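Local atomic coordinates of Hpy188I (Helicobacter pylori, PDB entry 3OQG), a protein that cuts double-stranded DNA as a restriction endonuclease, probably using the metal-assisted hydrolysis of the GIY-YIG nuclease family. Residues 26-35 and 74-84. Residues are numbered along the deposited sequence; the frame is centred on the assembly and turned at random.
Sequences LKDEIDYKDF and VFVIQGKIFKI. With nucleotides of chain C.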
loop_
_atom_site.group_PDB
_atom_site.type_symbol
_atom_site.label_atom_id
_atom_site.label_comp_id
_atom_site.label_asym_id
_atom_site.label_seq_id
_atom_site.Cartn_x
_atom_site.Cartn_y
_atom_site.Cartn_z
ATOM N N LEU A 26 12.861 -23.649 1.421
ATOM C CA LEU A 26 13.523 -22.714 2.327
ATOM C C LEU A 26 14.957 -23.091 2.681
ATOM O O LEU A 26 15.577 -22.431 3.484
ATOM C CB LEU A 26 12.721 -22.601 3.612
ATOM C CG LEU A 26 11.252 -22.198 3.407
ATOM C CD1 LEU A 26 10.516 -22.119 4.725
ATOM C CD2 LEU A 26 11.105 -20.886 2.651
ATOM N N LYS A 27 15.490 -24.142 2.081
ATOM C CA LYS A 27 16.766 -24.676 2.558
ATOM C C LYS A 27 17.951 -23.716 2.424
ATOM O O LYS A 27 18.900 -23.837 3.190
ATOM C CB LYS A 27 17.068 -26.012 1.899
ATOM C CG LYS A 27 17.347 -25.925 0.429
ATOM C CD LYS A 27 17.704 -27.305 -0.115
ATOM C CE LYS A 27 17.440 -27.356 -1.599
ATOM N NZ LYS A 27 18.354 -26.437 -2.317
ATOM N N ASP A 28 17.892 -22.754 1.500
ATOM C CA ASP A 28 18.981 -21.768 1.330
ATOM C C ASP A 28 18.696 -20.436 2.011
ATOM O O ASP A 28 19.459 -19.473 1.862
ATOM C CB ASP A 28 19.256 -21.507 -0.152
ATOM C CG ASP A 28 19.660 -22.762 -0.913
ATOM O OD1 ASP A 28 20.243 -23.701 -0.322
ATOM O OD2 ASP A 28 19.381 -22.786 -2.129
ATOM N N GLU A 29 17.595 -20.368 2.745
ATOM C CA GLU A 29 17.275 -19.178 3.502
ATOM C C GLU A 29 18.161 -19.006 4.737
ATOM O O GLU A 29 18.942 -19.907 5.115
ATOM C CB GLU A 29 15.781 -19.181 3.846
ATOM C CG GLU A 29 14.883 -19.167 2.597
ATOM C CD GLU A 29 15.346 -18.124 1.584
ATOM O OE1 GLU A 29 15.323 -16.903 1.902
ATOM O OE2 GLU A 29 15.756 -18.531 0.481
ATOM N N ILE A 30 18.067 -17.818 5.326
ATOM C CA ILE A 30 18.845 -17.453 6.493
ATOM C C ILE A 30 18.115 -17.923 7.746
ATOM O O ILE A 30 16.917 -17.735 7.888
ATOM C CB ILE A 30 19.087 -15.922 6.545
ATOM C CG1 ILE A 30 19.758 -15.440 5.256
ATOM C CG2 ILE A 30 19.910 -15.517 7.752
ATOM C CD1 ILE A 30 21.036 -16.161 4.888
ATOM N N ASP A 31 18.869 -18.528 8.657
ATOM C CA ASP A 31 18.342 -18.934 9.938
ATOM C C ASP A 31 17.997 -17.693 10.764
ATOM O O ASP A 31 18.796 -16.761 10.831
ATOM C CB ASP A 31 19.384 -19.735 10.715
ATOM C CG ASP A 31 19.564 -21.159 10.203
ATOM O OD1 ASP A 31 18.755 -21.664 9.402
ATOM O OD2 ASP A 31 20.550 -21.799 10.630
ATOM N N TYR A 32 16.836 -17.701 11.418
ATOM C CA TYR A 32 16.472 -16.618 12.335
ATOM C C TYR A 32 17.542 -16.408 13.433
ATOM O O TYR A 32 17.801 -15.278 13.853
ATOM C CB TYR A 32 15.078 -16.843 12.960
ATOM C CG TYR A 32 14.618 -15.651 13.760
ATOM C CD1 TYR A 32 14.151 -14.500 13.122
ATOM C CD2 TYR A 32 14.721 -15.641 15.144
ATOM C CE1 TYR A 32 13.776 -13.385 13.841
ATOM C CE2 TYR A 32 14.353 -14.522 15.882
ATOM C CZ TYR A 32 13.880 -13.394 15.228
ATOM O OH TYR A 32 13.503 -12.289 15.948
ATOM N N LYS A 33 18.197 -17.478 13.869
ATOM C CA LYS A 33 19.253 -17.334 14.893
ATOM C C LYS A 33 20.419 -16.430 14.459
ATOM O O LYS A 33 21.120 -15.850 15.302
ATOM C CB LYS A 33 19.784 -18.696 15.346
ATOM C CG LYS A 33 20.410 -19.577 14.261
ATOM C CD LYS A 33 21.286 -20.698 14.843
ATOM C CE LYS A 33 20.657 -21.390 16.059
ATOM N NZ LYS A 33 21.611 -22.359 16.743
ATOM N N ASP A 34 20.609 -16.311 13.146
ATOM C CA ASP A 34 21.617 -15.441 12.556
ATOM C C ASP A 34 21.110 -14.062 12.153
ATOM O O ASP A 34 21.821 -13.321 11.476
ATOM C CB ASP A 34 22.217 -16.128 11.327
ATOM C CG ASP A 34 22.845 -17.460 11.663
ATOM O OD1 ASP A 34 23.421 -17.591 12.768
ATOM O OD2 ASP A 34 22.758 -18.377 10.827
ATOM N N PHE A 35 19.885 -13.722 12.556
ATOM C CA PHE A 35 19.300 -12.400 12.321
ATOM C C PHE A 35 19.943 -11.386 13.261
ATOM O O PHE A 35 19.960 -11.568 14.467
ATOM C CB PHE A 35 17.788 -12.472 12.558
ATOM C CG PHE A 35 17.029 -11.211 12.234
ATOM C CD1 PHE A 35 17.316 -10.442 11.112
ATOM C CD2 PHE A 35 15.964 -10.828 13.041
ATOM C CE1 PHE A 35 16.578 -9.296 10.837
ATOM C CE2 PHE A 35 15.219 -9.692 12.765
ATOM C CZ PHE A 35 15.525 -8.927 11.666
ATOM N N VAL A 74 8.834 -10.542 11.213
ATOM C CA VAL A 74 9.609 -11.567 10.533
ATOM C C VAL A 74 8.830 -12.861 10.657
ATOM O O VAL A 74 8.459 -13.244 11.762
ATOM C CB VAL A 74 11.025 -11.747 11.157
ATOM C CG1 VAL A 74 11.892 -12.731 10.304
ATOM C CG2 VAL A 74 11.722 -10.366 11.311
ATOM N N PHE A 75 8.545 -13.486 9.515
ATOM C CA PHE A 75 7.910 -14.798 9.432
ATOM C C PHE A 75 9.010 -15.842 9.372
ATOM O O PHE A 75 9.864 -15.820 8.467
ATOM C CB PHE A 75 7.062 -14.909 8.161
ATOM C CG PHE A 75 5.732 -14.182 8.210
ATOM C CD1 PHE A 75 5.317 -13.442 9.319
ATOM C CD2 PHE A 75 4.897 -14.217 7.101
ATOM C CE1 PHE A 75 4.069 -12.806 9.355
ATOM C CE2 PHE A 75 3.654 -13.571 7.125
ATOM C CZ PHE A 75 3.252 -12.858 8.244
ATOM N N VAL A 76 8.975 -16.768 10.321
ATOM C CA VAL A 76 10.006 -17.800 10.428
ATOM C C VAL A 76 9.329 -19.157 10.353
ATOM O O VAL A 76 8.338 -19.418 11.061
ATOM C CB VAL A 76 10.800 -17.641 11.740
ATOM C CG1 VAL A 76 11.874 -18.752 11.902
ATOM C CG2 VAL A 76 11.427 -16.267 11.783
ATOM N N ILE A 77 9.868 -20.033 9.518
ATOM C CA ILE A 77 9.305 -21.369 9.312
ATOM C C ILE A 77 10.422 -22.383 9.499
ATOM O O ILE A 77 11.416 -22.360 8.765
ATOM C CB ILE A 77 8.693 -21.537 7.908
ATOM C CG1 ILE A 77 7.664 -20.446 7.626
ATOM C CG2 ILE A 77 8.121 -22.977 7.754
ATOM C CD1 ILE A 77 7.096 -20.465 6.194
ATOM N N GLN A 78 10.260 -23.268 10.478
ATOM C CA GLN A 78 11.312 -24.223 10.850
ATOM C C GLN A 78 12.681 -23.548 10.913
ATOM O O GLN A 78 13.657 -24.012 10.310
ATOM C CB GLN A 78 11.320 -25.415 9.893
ATOM C CG GLN A 78 10.126 -26.325 10.076
ATOM C CD GLN A 78 10.241 -27.610 9.289
ATOM O OE1 GLN A 78 11.330 -28.013 8.885
ATOM N NE2 GLN A 78 9.113 -28.277 9.091
ATOM N N GLY A 79 12.731 -22.442 11.650
ATOM C CA GLY A 79 13.966 -21.683 11.859
ATOM C C GLY A 79 14.449 -20.775 10.744
ATOM O O GLY A 79 15.393 -20.011 10.962
ATOM N N LYS A 80 13.833 -20.854 9.561
ATOM C CA LYS A 80 14.267 -20.093 8.382
ATOM C C LYS A 80 13.446 -18.807 8.222
ATOM O O LYS A 80 12.240 -18.825 8.406
ATOM C CB LYS A 80 14.124 -20.947 7.106
ATOM C CG LYS A 80 15.083 -22.129 7.010
ATOM C CD LYS A 80 16.518 -21.682 6.966
ATOM C CE LYS A 80 17.462 -22.793 6.542
ATOM N NZ LYS A 80 18.899 -22.349 6.600
ATOM N N ILE A 81 14.118 -17.704 7.890
ATOM C CA ILE A 81 13.425 -16.445 7.620
ATOM C C ILE A 81 12.777 -16.506 6.245
ATOM O O ILE A 81 13.461 -16.566 5.222
ATOM C CB ILE A 81 14.377 -15.242 7.723
ATOM C CG1 ILE A 81 14.850 -15.110 9.167
ATOM C CG2 ILE A 81 13.676 -13.938 7.257
ATOM C CD1 ILE A 81 15.905 -14.039 9.383
ATOM N N PHE A 82 11.449 -16.496 6.230
ATOM C CA PHE A 82 10.682 -16.548 4.991
ATOM C C PHE A 82 10.455 -15.133 4.460
ATOM O O PHE A 82 10.549 -14.901 3.275
ATOM C CB PHE A 82 9.340 -17.244 5.235
ATOM C CG PHE A 82 8.349 -17.053 4.138
ATOM C CD1 PHE A 82 8.420 -17.806 2.976
ATOM C CD2 PHE A 82 7.353 -16.087 4.250
ATOM C CE1 PHE A 82 7.490 -17.602 1.921
ATOM C CE2 PHE A 82 6.407 -15.905 3.220
ATOM C CZ PHE A 82 6.474 -16.670 2.068
ATOM N N LYS A 83 10.119 -14.211 5.350
ATOM C CA LYS A 83 9.956 -12.818 4.975
ATOM C C LYS A 83 10.099 -11.840 6.129
ATOM O O LYS A 83 9.976 -12.204 7.286
ATOM C CB LYS A 83 8.650 -12.602 4.184
ATOM C CG LYS A 83 7.431 -12.236 4.941
ATOM C CD LYS A 83 6.329 -11.682 3.977
ATOM C CE LYS A 83 6.428 -10.185 3.633
ATOM N NZ LYS A 83 5.256 -9.706 2.797
ATOM N N ILE A 84 10.373 -10.589 5.757
ATOM C CA ILE A 84 10.376 -9.445 6.647
ATOM C C ILE A 84 9.391 -8.476 6.031
ATOM O O ILE A 84 9.435 -8.241 4.827
ATOM C CB ILE A 84 11.755 -8.789 6.780
ATOM C CG1 ILE A 84 12.785 -9.795 7.317
ATOM C CG2 ILE A 84 11.671 -7.535 7.675
ATOM C CD1 ILE A 84 14.233 -9.384 7.097
ATOM P P DG C 6 4.477 -5.992 3.051
ATOM O OP1 DG C 6 5.463 -5.892 4.147
ATOM O OP2 DG C 6 3.964 -7.322 2.629
ATOM O "O5'" DG C 6 3.248 -5.043 3.397
ATOM C "C5'" DG C 6 3.394 -3.633 3.255
ATOM C "C4'" DG C 6 2.046 -2.961 3.182
ATOM O "O4'" DG C 6 1.326 -3.368 1.993
ATOM C "C3'" DG C 6 1.121 -3.264 4.363
ATOM O "O3'" DG C 6 0.599 -2.036 4.867
ATOM C "C2'" DG C 6 0.011 -4.095 3.747
ATOM C "C1'" DG C 6 -0.033 -3.501 2.358
ATOM N N9 DG C 6 -0.722 -4.309 1.356
ATOM C C8 DG C 6 -0.412 -5.577 0.920
ATOM N N7 DG C 6 -1.275 -6.047 0.058
ATOM C C5 DG C 6 -2.201 -5.019 -0.099
ATOM C C6 DG C 6 -3.379 -4.947 -0.892
ATOM O O6 DG C 6 -3.867 -5.813 -1.637
ATOM N N1 DG C 6 -4.017 -3.713 -0.745
ATOM C C2 DG C 6 -3.585 -2.694 0.068
ATOM N N2 DG C 6 -4.341 -1.583 0.098
ATOM N N3 DG C 6 -2.495 -2.752 0.808
ATOM C C4 DG C 6 -1.861 -3.936 0.681
HETATM O O HOH W 1 16.056 -15.906 4.302
HETATM O O HOH W 2 17.013 -20.352 13.433
#
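Lys80 runs its side chain past Leu26 and Glu29 to reach Asp31. A bend at chi2 (-63°) turns the chain along the 26-35 loop, and the rest is extended. Its NZ donates two hydrogen bonds, to Glu29 O at 2.9 Å and to Asp31 OD1 at 2.9 Å. The second belongs to a salt bridge. Both acceptors are met from above their planes, the carboxylate by 44°. The backbones join at a single bridge, Asp31 with Lys80. Ile81 N binds Ile30 O at 2.8 Å, and Tyr32 N binds Gly79 O, in the type I' turn from Ile77 to Lys80, at 2.8 Å. Both bonds are nearly straight. A water also links Glu29 OE1, Ile30 N and Ile81 O, while Ile175 N of the second subunit binds the same OE1.

Apolar groups pack on two sides of the Asp31-Lys80 backbone bridge. The Tyr32 ring takes Val74 CG1 and Ile81 CG1 at its edge, and Val76 CG2 comes obliquely to Tyr32 CD1 at 3.5 Å. Phe35 CE2 lies 3.8 Å from Val74 CG2. Leu26 instead sets CD1 against Ile77 CB at 3.7 Å and CD2 at the edge of the Phe82 ring.

The loop thus covers the beta hairpin at strand 80-87, outermost of the sheet within this chain, where the second subunit also packs. The lysine ammonium is gripped by a carbonyl and a carboxylate, which probably favours its charged form.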